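Long-range contact in Abbfa_003403 (Acinetobacter baumannii, PDB 4ZXH), which is a four-domain nonribosomal peptide synthetase whose condensation, adenylation, carrier and thioesterase domains probably assemble a peptide on a phosphopantetheine arm and release it: residues His211-Gln225 and Lys345-Gly357. Sequence-based numbering, arbitrary orientation.
Sequences HVHSIPLDYPRPAVQ and KRDGSINPLAQIG. With PNS (4'-phosphopantetheine), chain B.
The imidazole of His-211 takes CD1 of Ile-350 over one face and two oxygens at its edge, Lys-345 O and Asp-347 OD2. With CG anti to the backbone N (chi1 177°), the ring swings over to 345-357 even though the side chain leaves the backbone heading away from it. NE2 donates to Asp-347 OD2 at 3.1 Å with an N-H...O angle of 163°; the acceptor lies near the ring plane, but the anti side of OD2 is met, 31° out of the carboxylate plane. Tyr-935 N also donates to OD2. The other oxygen of Asp-347, OD1, accepts from Ser-349 N at 3.0 Å, an Asx turn that helps orient the carboxylate.

CG2 of Ile-350 lies over one face of the Arg-221 guanidinium, 3.5 Å from NH2 and offset toward the rim. Ser-349 O lies at the edge of that guanidinium, whose polar partners include Asp-402, in a salt bridge with NH2, and the hydroxyl of Tyr-935, hydrogen-bonded to NE. Asp-402 also accepts from His-213 NE2, and CD1 of Ile-356 approaches that ring obliquely. The bent side chain of Gln-355 links both backbones: NE2 donates to Asn-351 O at 2.9 Å and weakly to His-211 O, while OE1 weakly accepts from His-213 N. A water joins His-211 O to Leu-353 N.

Where 211-225 runs out, Gln-225 N donates to Gly-348 O at 2.7 Å, nearly straight. This is loop-to-loop packing in the condensation domain, beside the start of strand 356-360. The segment 345-357 also lines the phosphopantetheine pocket: Arg-346 NE grips phosphate oxygen O23 of PNS at 3.0 Å, and Asn-351 OD1 accepts from its amide N36, as fits a carrier arm delivered into a condensation domain.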
ATOM      1  N   HIS A 211      -1.304   4.823 -12.193  1.00 29.97           N
ATOM      2  CA  HIS A 211      -0.721   3.697 -11.508  1.00 29.60           C
ATOM      3  C   HIS A 211      -1.800   2.739 -11.025  1.00 32.04           C
ATOM      4  O   HIS A 211      -1.644   1.521 -11.128  1.00 36.09           O
ATOM      5  CB  HIS A 211       0.118   4.219 -10.346  1.00 27.67           C
ATOM      6  CG  HIS A 211       0.721   3.155  -9.494  1.00 30.90           C
ATOM      7  ND1 HIS A 211       1.932   2.565  -9.792  1.00 27.11           N
ATOM      8  CD2 HIS A 211       0.294   2.591  -8.337  1.00 23.95           C
ATOM      9  CE1 HIS A 211       2.224   1.681  -8.851  1.00 27.22           C
ATOM     10  NE2 HIS A 211       1.245   1.675  -7.960  1.00 23.29           N
ATOM     11  N   VAL A 212      -2.898   3.292 -10.513  1.00 35.67           N
ATOM     12  CA  VAL A 212      -4.009   2.492  -9.996  1.00 25.01           C
ATOM     13  C   VAL A 212      -5.325   3.250 -10.204  1.00 35.32           C
ATOM     14  O   VAL A 212      -5.344   4.488 -10.257  1.00 48.38           O
ATOM     15  CB  VAL A 212      -3.804   2.138  -8.493  1.00 24.56           C
ATOM     16  CG1 VAL A 212      -3.665   3.386  -7.639  1.00 25.34           C
ATOM     17  CG2 VAL A 212      -4.931   1.306  -7.975  1.00 42.31           C
ATOM     18  N   HIS A 213      -6.421   2.511 -10.356  1.00 26.06           N
ATOM     19  CA  HIS A 213      -7.739   3.113 -10.527  1.00 27.12           C
ATOM     20  C   HIS A 213      -8.175   3.779  -9.240  1.00 28.07           C
ATOM     21  O   HIS A 213      -7.570   3.576  -8.198  1.00 29.93           O
ATOM     22  CB  HIS A 213      -8.765   2.067 -10.918  1.00 26.95           C
ATOM     23  CG  HIS A 213      -9.012   1.057  -9.843  1.00 43.44           C
ATOM     24  ND1 HIS A 213      -9.802   1.318  -8.742  1.00 44.67           N
ATOM     25  CD2 HIS A 213      -8.548  -0.204  -9.682  1.00 30.78           C
ATOM     26  CE1 HIS A 213      -9.827   0.254  -7.961  1.00 34.94           C
ATOM     27  NE2 HIS A 213      -9.071  -0.681  -8.506  1.00 29.69           N
ATOM     28  N   SER A 214      -9.259   4.537  -9.296  1.00 36.29           N
ATOM     29  CA  SER A 214      -9.694   5.282  -8.125  1.00 31.93           C
ATOM     30  C   SER A 214     -11.126   4.935  -7.788  1.00 34.86           C
ATOM     31  O   SER A 214     -11.916   5.801  -7.419  1.00 37.84           O
ATOM     32  CB  SER A 214      -9.550   6.784  -8.353  1.00 32.05           C
ATOM     33  OG  SER A 214      -8.285   7.094  -8.919  1.00 44.66           O
ATOM     34  N   ILE A 215     -11.463   3.662  -7.934  1.00 34.14           N
ATOM     35  CA  ILE A 215     -12.751   3.185  -7.474  1.00 36.57           C
ATOM     36  C   ILE A 215     -12.726   3.037  -5.959  1.00 40.91           C
ATOM     37  O   ILE A 215     -11.820   2.412  -5.408  1.00 46.35           O
ATOM     38  CB  ILE A 215     -13.112   1.852  -8.124  1.00 38.97           C
ATOM     39  CG1 ILE A 215     -13.277   2.045  -9.630  1.00 47.50           C
ATOM     40  CG2 ILE A 215     -14.405   1.298  -7.534  1.00 34.99           C
ATOM     41  CD1 ILE A 215     -13.396   0.754 -10.397  1.00 48.56           C
ATOM     42  N   PRO A 216     -13.713   3.626  -5.272  1.00 44.01           N
ATOM     43  CA  PRO A 216     -13.767   3.503  -3.807  1.00 40.20           C
ATOM     44  C   PRO A 216     -13.839   2.043  -3.351  1.00 39.01           C
ATOM     45  O   PRO A 216     -14.684   1.274  -3.834  1.00 48.36           O
ATOM     46  CB  PRO A 216     -15.048   4.255  -3.435  1.00 41.17           C
ATOM     47  CG  PRO A 216     -15.303   5.155  -4.595  1.00 47.94           C
ATOM     48  CD  PRO A 216     -14.840   4.406  -5.803  1.00 42.22           C
ATOM     49  N   LEU A 217     -12.945   1.669  -2.440  1.00 37.17           N
ATOM     50  CA  LEU A 217     -12.914   0.316  -1.919  1.00 35.37           C
ATOM     51  C   LEU A 217     -13.710   0.242  -0.630  1.00 41.23           C
ATOM     52  O   LEU A 217     -13.938   1.256   0.027  1.00 47.77           O
ATOM     53  CB  LEU A 217     -11.484  -0.147  -1.676  1.00 27.81           C
ATOM     54  CG  LEU A 217     -10.489   0.065  -2.806  1.00 26.95           C
ATOM     55  CD1 LEU A 217      -9.140  -0.546  -2.427  1.00 25.85           C
ATOM     56  CD2 LEU A 217     -11.020  -0.506  -4.113  1.00 26.58           C
ATOM     57  N   ASP A 218     -14.141  -0.966  -0.284  1.00 35.17           N
ATOM     58  CA  ASP A 218     -14.833  -1.199   0.969  1.00 36.20           C
ATOM     59  C   ASP A 218     -13.851  -1.506   2.086  1.00 34.88           C
ATOM     60  O   ASP A 218     -14.154  -1.326   3.260  1.00 46.05           O
ATOM     61  CB  ASP A 218     -15.832  -2.335   0.812  1.00 35.29           C
ATOM     62  CG  ASP A 218     -17.034  -1.934  -0.017  1.00 47.27           C
ATOM     63  OD1 ASP A 218     -17.635  -0.875   0.266  1.00 59.95           O
ATOM     64  OD2 ASP A 218     -17.367  -2.670  -0.967  1.00 54.26           O
ATOM     65  N   TYR A 219     -12.666  -1.962   1.708  1.00 33.25           N
ATOM     66  CA  TYR A 219     -11.631  -2.326   2.663  1.00 34.45           C
ATOM     67  C   TYR A 219     -10.311  -1.738   2.202  1.00 37.35           C
ATOM     68  O   TYR A 219     -10.141  -1.465   1.018  1.00 42.56           O
ATOM     69  CB  TYR A 219     -11.534  -3.851   2.794  1.00 32.99           C
ATOM     70  CG  TYR A 219     -12.883  -4.516   2.919  1.00 37.14           C
ATOM     71  CD1 TYR A 219     -13.688  -4.285   4.033  1.00 34.16           C
ATOM     72  CD2 TYR A 219     -13.365  -5.368   1.925  1.00 30.24           C
ATOM     73  CE1 TYR A 219     -14.941  -4.879   4.153  1.00 33.72           C
ATOM     74  CE2 TYR A 219     -14.621  -5.963   2.044  1.00 28.20           C
ATOM     75  CZ  TYR A 219     -15.401  -5.709   3.163  1.00 38.76           C
ATOM     76  OH  TYR A 219     -16.649  -6.282   3.303  1.00 50.45           O
ATOM     77  N   PRO A 220      -9.373  -1.523   3.134  1.00 41.02           N
ATOM     78  CA  PRO A 220      -8.039  -1.051   2.743  1.00 41.90           C
ATOM     79  C   PRO A 220      -7.247  -2.102   1.950  1.00 37.55           C
ATOM     80  O   PRO A 220      -7.222  -3.288   2.304  1.00 42.28           O
ATOM     81  CB  PRO A 220      -7.367  -0.757   4.089  1.00 38.11           C
ATOM     82  CG  PRO A 220      -8.102  -1.599   5.075  1.00 28.41           C
ATOM     83  CD  PRO A 220      -9.518  -1.620   4.596  1.00 38.84           C
ATOM     84  N   ARG A 221      -6.606  -1.661   0.878  1.00 28.15           N
ATOM     85  CA  ARG A 221      -5.850  -2.565   0.027  1.00 31.95           C
ATOM     86  C   ARG A 221      -4.643  -3.165   0.772  1.00 33.58           C
ATOM     87  O   ARG A 221      -3.824  -2.437   1.347  1.00 29.16           O
ATOM     88  CB  ARG A 221      -5.393  -1.830  -1.237  1.00 23.77           C
ATOM     89  CG  ARG A 221      -4.858  -2.745  -2.297  1.00 26.68           C
ATOM     90  CD  ARG A 221      -4.189  -1.972  -3.418  1.00 32.59           C
ATOM     91  NE  ARG A 221      -5.139  -1.115  -4.107  1.00 39.54           N
ATOM     92  CZ  ARG A 221      -5.909  -1.522  -5.109  1.00 41.11           C
ATOM     93  NH1 ARG A 221      -6.750  -0.670  -5.671  1.00 45.23           N
ATOM     94  NH2 ARG A 221      -5.843  -2.779  -5.538  1.00 31.59           N
ATOM     95  N   PRO A 222      -4.531  -4.500   0.773  1.00 32.96           N
ATOM     96  CA  PRO A 222      -3.396  -5.193   1.407  1.00 29.13           C
ATOM     97  C   PRO A 222      -2.075  -4.872   0.732  1.00 32.16           C
ATOM     98  O   PRO A 222      -2.047  -4.618  -0.476  1.00 33.37           O
ATOM     99  CB  PRO A 222      -3.735  -6.678   1.236  1.00 22.16           C
ATOM    100  CG  PRO A 222      -5.213  -6.700   1.018  1.00 29.26           C
ATOM    101  CD  PRO A 222      -5.540  -5.440   0.266  1.00 28.27           C
ATOM    102  N   ALA A 223      -0.989  -4.898   1.499  1.00 32.56           N
ATOM    103  CA  ALA A 223       0.315  -4.548   0.952  1.00 31.09           C
ATOM    104  C   ALA A 223       0.737  -5.527  -0.145  1.00 28.52           C
ATOM    105  O   ALA A 223       1.323  -5.123  -1.153  1.00 35.94           O
ATOM    106  CB  ALA A 223       1.350  -4.490   2.058  1.00 22.83           C
ATOM    107  N   VAL A 224       0.436  -6.808   0.041  1.00 24.62           N
ATOM    108  CA  VAL A 224       0.746  -7.799  -0.993  1.00 33.20           C
ATOM    109  C   VAL A 224      -0.501  -8.598  -1.415  1.00 28.68           C
ATOM    110  O   VAL A 224      -1.185  -9.203  -0.599  1.00 36.90           O
ATOM    111  CB  VAL A 224       1.875  -8.766  -0.533  1.00 31.96           C
ATOM    112  CG1 VAL A 224       2.192  -9.746  -1.607  1.00 20.44           C
ATOM    113  CG2 VAL A 224       3.124  -7.991  -0.205  1.00 20.91           C
ATOM    114  N   GLN A 225      -0.785  -8.543  -2.708  1.00 24.82           N
ATOM    115  CA  GLN A 225      -1.942  -9.156  -3.359  1.00 23.69           C
ATOM    116  C   GLN A 225      -2.088 -10.647  -3.022  1.00 27.85           C
ATOM    117  O   GLN A 225      -1.150 -11.400  -3.246  1.00 28.70           O
ATOM    118  CB  GLN A 225      -1.779  -8.955  -4.868  1.00 24.63           C
ATOM    119  CG  GLN A 225      -2.987  -9.131  -5.749  1.00 40.82           C
ATOM    120  CD  GLN A 225      -2.614  -8.847  -7.193  1.00 48.30           C
ATOM    121  OE1 GLN A 225      -1.440  -8.575  -7.481  1.00 34.47           O
ATOM    122  NE2 GLN A 225      -3.598  -8.919  -8.113  1.00 55.18           N
ATOM    123  N   LYS A 345       6.111   1.770 -11.648  1.00 33.06           N
ATOM    124  CA  LYS A 345       6.594   1.463 -10.312  1.00 23.83           C
ATOM    125  C   LYS A 345       6.031   0.124  -9.899  1.00 27.13           C
ATOM    126  O   LYS A 345       4.823  -0.021  -9.800  1.00 31.42           O
ATOM    127  CB  LYS A 345       6.170   2.524  -9.300  1.00 33.37           C
ATOM    128  CG  LYS A 345       6.751   2.287  -7.909  1.00 49.21           C
ATOM    129  CD  LYS A 345       6.052   3.104  -6.832  1.00 59.67           C
ATOM    130  CE  LYS A 345       6.567   4.526  -6.760  1.00 61.35           C
ATOM    131  NZ  LYS A 345       5.722   5.271  -5.799  1.00 63.72           N
ATOM    132  N   ARG A 346       6.894  -0.859  -9.658  1.00 33.97           N
ATOM    133  CA  ARG A 346       6.418  -2.165  -9.236  1.00 29.96           C
ATOM    134  C   ARG A 346       5.840  -2.069  -7.824  1.00 30.34           C
ATOM    135  O   ARG A 346       6.387  -1.399  -6.958  1.00 26.94           O
ATOM    136  CB  ARG A 346       7.531  -3.192  -9.313  1.00 28.24           C
ATOM    137  CG  ARG A 346       8.128  -3.351 -10.705  1.00 31.33           C
ATOM    138  CD  ARG A 346       7.096  -3.647 -11.803  1.00 23.83           C
ATOM    139  NE  ARG A 346       7.766  -4.245 -12.964  1.00 25.20           N
ATOM    140  CZ  ARG A 346       8.529  -3.568 -13.821  1.00 28.47           C
ATOM    141  NH1 ARG A 346       8.703  -2.261 -13.662  1.00 35.41           N
ATOM    142  NH2 ARG A 346       9.113  -4.185 -14.839  1.00 24.30           N
ATOM    143  N   ASP A 347       4.711  -2.737  -7.621  1.00 29.17           N
ATOM    144  CA  ASP A 347       3.894  -2.555  -6.437  1.00 21.30           C
ATOM    145  C   ASP A 347       3.141  -3.877  -6.208  1.00 20.72           C
ATOM    146  O   ASP A 347       2.277  -4.258  -6.986  1.00 31.93           O
ATOM    147  CB  ASP A 347       2.963  -1.347  -6.661  1.00 21.72           C
ATOM    148  CG  ASP A 347       2.064  -1.027  -5.469  1.00 32.03           C
ATOM    149  OD1 ASP A 347       1.705  -1.937  -4.689  1.00 25.52           O
ATOM    150  OD2 ASP A 347       1.674   0.159  -5.347  1.00 30.97           O
ATOM    151  N   GLY A 348       3.486  -4.579  -5.137  1.00 20.61           N
ATOM    152  CA  GLY A 348       2.975  -5.912  -4.863  1.00 20.15           C
ATOM    153  C   GLY A 348       1.507  -5.992  -4.488  1.00 33.73           C
ATOM    154  O   GLY A 348       0.978  -7.074  -4.209  1.00 37.60           O
ATOM    155  N   SER A 349       0.839  -4.846  -4.502  1.00 22.87           N
ATOM    156  CA  SER A 349      -0.554  -4.768  -4.105  1.00 26.33           C
ATOM    157  C   SER A 349      -1.494  -4.781  -5.300  1.00 29.10           C
ATOM    158  O   SER A 349      -2.703  -4.946  -5.137  1.00 23.52           O
ATOM    159  CB  SER A 349      -0.786  -3.493  -3.314  1.00 22.21           C
ATOM    160  OG  SER A 349      -0.655  -2.393  -4.188  1.00 25.71           O
ATOM    161  N   ILE A 350      -0.939  -4.533  -6.486  1.00 20.40           N
ATOM    162  CA  ILE A 350      -1.735  -4.417  -7.698  1.00 34.38           C
ATOM    163  C   ILE A 350      -1.073  -5.128  -8.855  1.00 33.86           C
ATOM    164  O   ILE A 350       0.145  -5.268  -8.906  1.00 34.32           O
ATOM    165  CB  ILE A 350      -1.961  -2.942  -8.128  1.00 25.52           C
ATOM    166  CG1 ILE A 350      -0.616  -2.248  -8.411  1.00 27.86           C
ATOM    167  CG2 ILE A 350      -2.763  -2.195  -7.083  1.00 25.17           C
ATOM    168  CD1 ILE A 350      -0.735  -0.838  -8.949  1.00 22.13           C
ATOM    169  N   ASN A 351      -1.883  -5.576  -9.798  1.00 35.43           N
ATOM    170  CA  ASN A 351      -1.327  -5.996 -11.067  1.00 30.15           C
ATOM    171  C   ASN A 351      -0.876  -4.753 -11.847  1.00 27.75           C
ATOM    172  O   ASN A 351      -1.599  -3.762 -11.905  1.00 32.16           O
ATOM    173  CB  ASN A 351      -2.346  -6.810 -11.857  1.00 23.80           C
ATOM    174  CG  ASN A 351      -1.805  -7.253 -13.186  1.00 28.85           C
ATOM    175  OD1 ASN A 351      -1.049  -8.224 -13.267  1.00 33.34           O
ATOM    176  ND2 ASN A 351      -2.169  -6.535 -14.241  1.00 24.31           N
ATOM    177  N   PRO A 352       0.339  -4.787 -12.415  1.00 25.13           N
ATOM    178  CA  PRO A 352       0.923  -3.659 -13.155  1.00 23.25           C
ATOM    179  C   PRO A 352       0.019  -3.127 -14.266  1.00 28.80           C
ATOM    180  O   PRO A 352      -0.621  -3.949 -14.920  1.00 29.49           O
ATOM    181  CB  PRO A 352       2.195  -4.259 -13.755  1.00 22.29           C
ATOM    182  CG  PRO A 352       2.566  -5.348 -12.817  1.00 26.05           C
ATOM    183  CD  PRO A 352       1.277  -5.918 -12.280  1.00 27.15           C
ATOM    184  N   LEU A 353      -0.038  -1.802 -14.459  1.00 24.98           N
ATOM    185  CA  LEU A 353      -0.734  -1.173 -15.606  1.00 34.20           C
ATOM    186  C   LEU A 353      -2.265  -1.271 -15.647  1.00 37.87           C
ATOM    187  O   LEU A 353      -2.938  -0.301 -16.010  1.00 40.13           O
ATOM    188  CB  LEU A 353      -0.214  -1.738 -16.927  1.00 32.22           C
ATOM    189  CG  LEU A 353       1.241  -1.415 -17.223  1.00 38.81           C
ATOM    190  CD1 LEU A 353       1.558  -1.854 -18.643  1.00 43.54           C
ATOM    191  CD2 LEU A 353       1.535   0.080 -17.012  1.00 30.99           C
ATOM    192  N   ALA A 354      -2.811  -2.435 -15.312  1.00 34.91           N
ATOM    193  CA  ALA A 354      -4.263  -2.623 -15.313  1.00 35.87           C
ATOM    194  C   ALA A 354      -4.728  -3.480 -14.140  1.00 37.35           C
ATOM    195  O   ALA A 354      -4.125  -4.518 -13.838  1.00 37.47           O
ATOM    196  CB  ALA A 354      -4.712  -3.256 -16.621  1.00 23.78           C
ATOM    197  N   GLN A 355      -5.809  -3.059 -13.496  1.00 22.97           N
ATOM    198  CA  GLN A 355      -6.370  -3.826 -12.394  1.00 22.45           C
ATOM    199  C   GLN A 355      -7.832  -4.194 -12.639  1.00 26.66           C
ATOM    200  O   GLN A 355      -8.492  -4.754 -11.770  1.00 26.88           O
ATOM    201  CB  GLN A 355      -6.248  -3.046 -11.096  1.00 22.54           C
ATOM    202  CG  GLN A 355      -4.816  -2.663 -10.741  1.00 32.89           C
ATOM    203  CD  GLN A 355      -4.373  -1.354 -11.361  1.00 30.23           C
ATOM    204  OE1 GLN A 355      -5.130  -0.375 -11.395  1.00 32.10           O
ATOM    205  NE2 GLN A 355      -3.142  -1.330 -11.869  1.00 28.39           N
ATOM    206  N   ILE A 356      -8.328  -3.841 -13.820  1.00 23.61           N
ATOM    207  CA  ILE A 356      -9.698  -4.087 -14.225  1.00 28.01           C
ATOM    208  C   ILE A 356      -9.638  -4.863 -15.524  1.00 31.49           C
ATOM    209  O   ILE A 356      -8.832  -4.533 -16.397  1.00 37.47           O
ATOM    210  CB  ILE A 356     -10.499  -2.777 -14.458  1.00 32.89           C
ATOM    211  CG1 ILE A 356     -10.252  -1.765 -13.343  1.00 35.41           C
ATOM    212  CG2 ILE A 356     -12.000  -3.074 -14.635  1.00 26.31           C
ATOM    213  CD1 ILE A 356     -10.660  -2.250 -12.000  1.00 46.35           C
ATOM    214  N   GLY A 357     -10.485  -5.876 -15.675  1.00 25.65           N
ATOM    215  CA  GLY A 357     -10.451  -6.664 -16.894  1.00 24.34           C
ATOM    216  C   GLY A 357     -11.817  -6.940 -17.481  1.00 26.99           C
ATOM    217  O   GLY A 357     -12.842  -6.862 -16.800  1.00 25.52           O
TER
HETATM  218  O23 PNS B1401       6.558  -6.961 -12.754  1.00 28.78           O
HETATM  219  P24 PNS B1401       7.183  -7.777 -13.854  1.00 28.70           P
HETATM  220  O25 PNS B1401       8.175  -7.107 -14.767  1.00 28.18           O
HETATM  221  O27 PNS B1401       5.945  -8.285 -14.755  1.00 38.06           O
HETATM  222  C28 PNS B1401       4.866  -9.000 -14.163  1.00 36.72           C
HETATM  223  C29 PNS B1401       3.889  -9.403 -15.253  1.00 39.68           C
HETATM  224  C30 PNS B1401       4.700 -10.233 -16.250  1.00 38.81           C
HETATM  225  C31 PNS B1401       3.327  -8.147 -15.919  1.00 37.31           C
HETATM  226  C32 PNS B1401       2.728 -10.194 -14.631  1.00 36.28           C
HETATM  227  O33 PNS B1401       2.308  -9.482 -13.455  1.00 31.14           O
HETATM  228  C34 PNS B1401       1.597 -10.367 -15.627  1.00 36.04           C
HETATM  229  O35 PNS B1401       1.743 -10.977 -16.685  1.00 32.67           O
HETATM  230  N36 PNS B1401       0.413  -9.850 -15.330  1.00 29.27           N
HETATM  231  C37 PNS B1401      -0.731  -9.961 -16.220  1.00 25.61           C
HETATM  232  C38 PNS B1401      -1.835 -10.700 -15.463  1.00 31.38           C
HETATM  233  C39 PNS B1401      -2.644 -11.514 -16.426  0.50 37.97           C
HETATM  234  O40 PNS B1401      -2.112 -12.078 -17.370  0.50 45.27           O
HETATM  235  N41 PNS B1401      -3.940 -11.547 -16.145  0.50 35.69           N
HETATM  236  C42 PNS B1401      -4.987 -12.237 -16.859  0.50 33.92           C
HETATM  237  C43 PNS B1401      -6.229 -11.613 -16.259  0.50 32.12           C
HETATM  238  S44 PNS B1401      -6.776 -10.314 -17.376  0.50 61.73           S
HETATM  239  O   HOH W   1       0.520   0.335 -12.414  1.00 33.40           O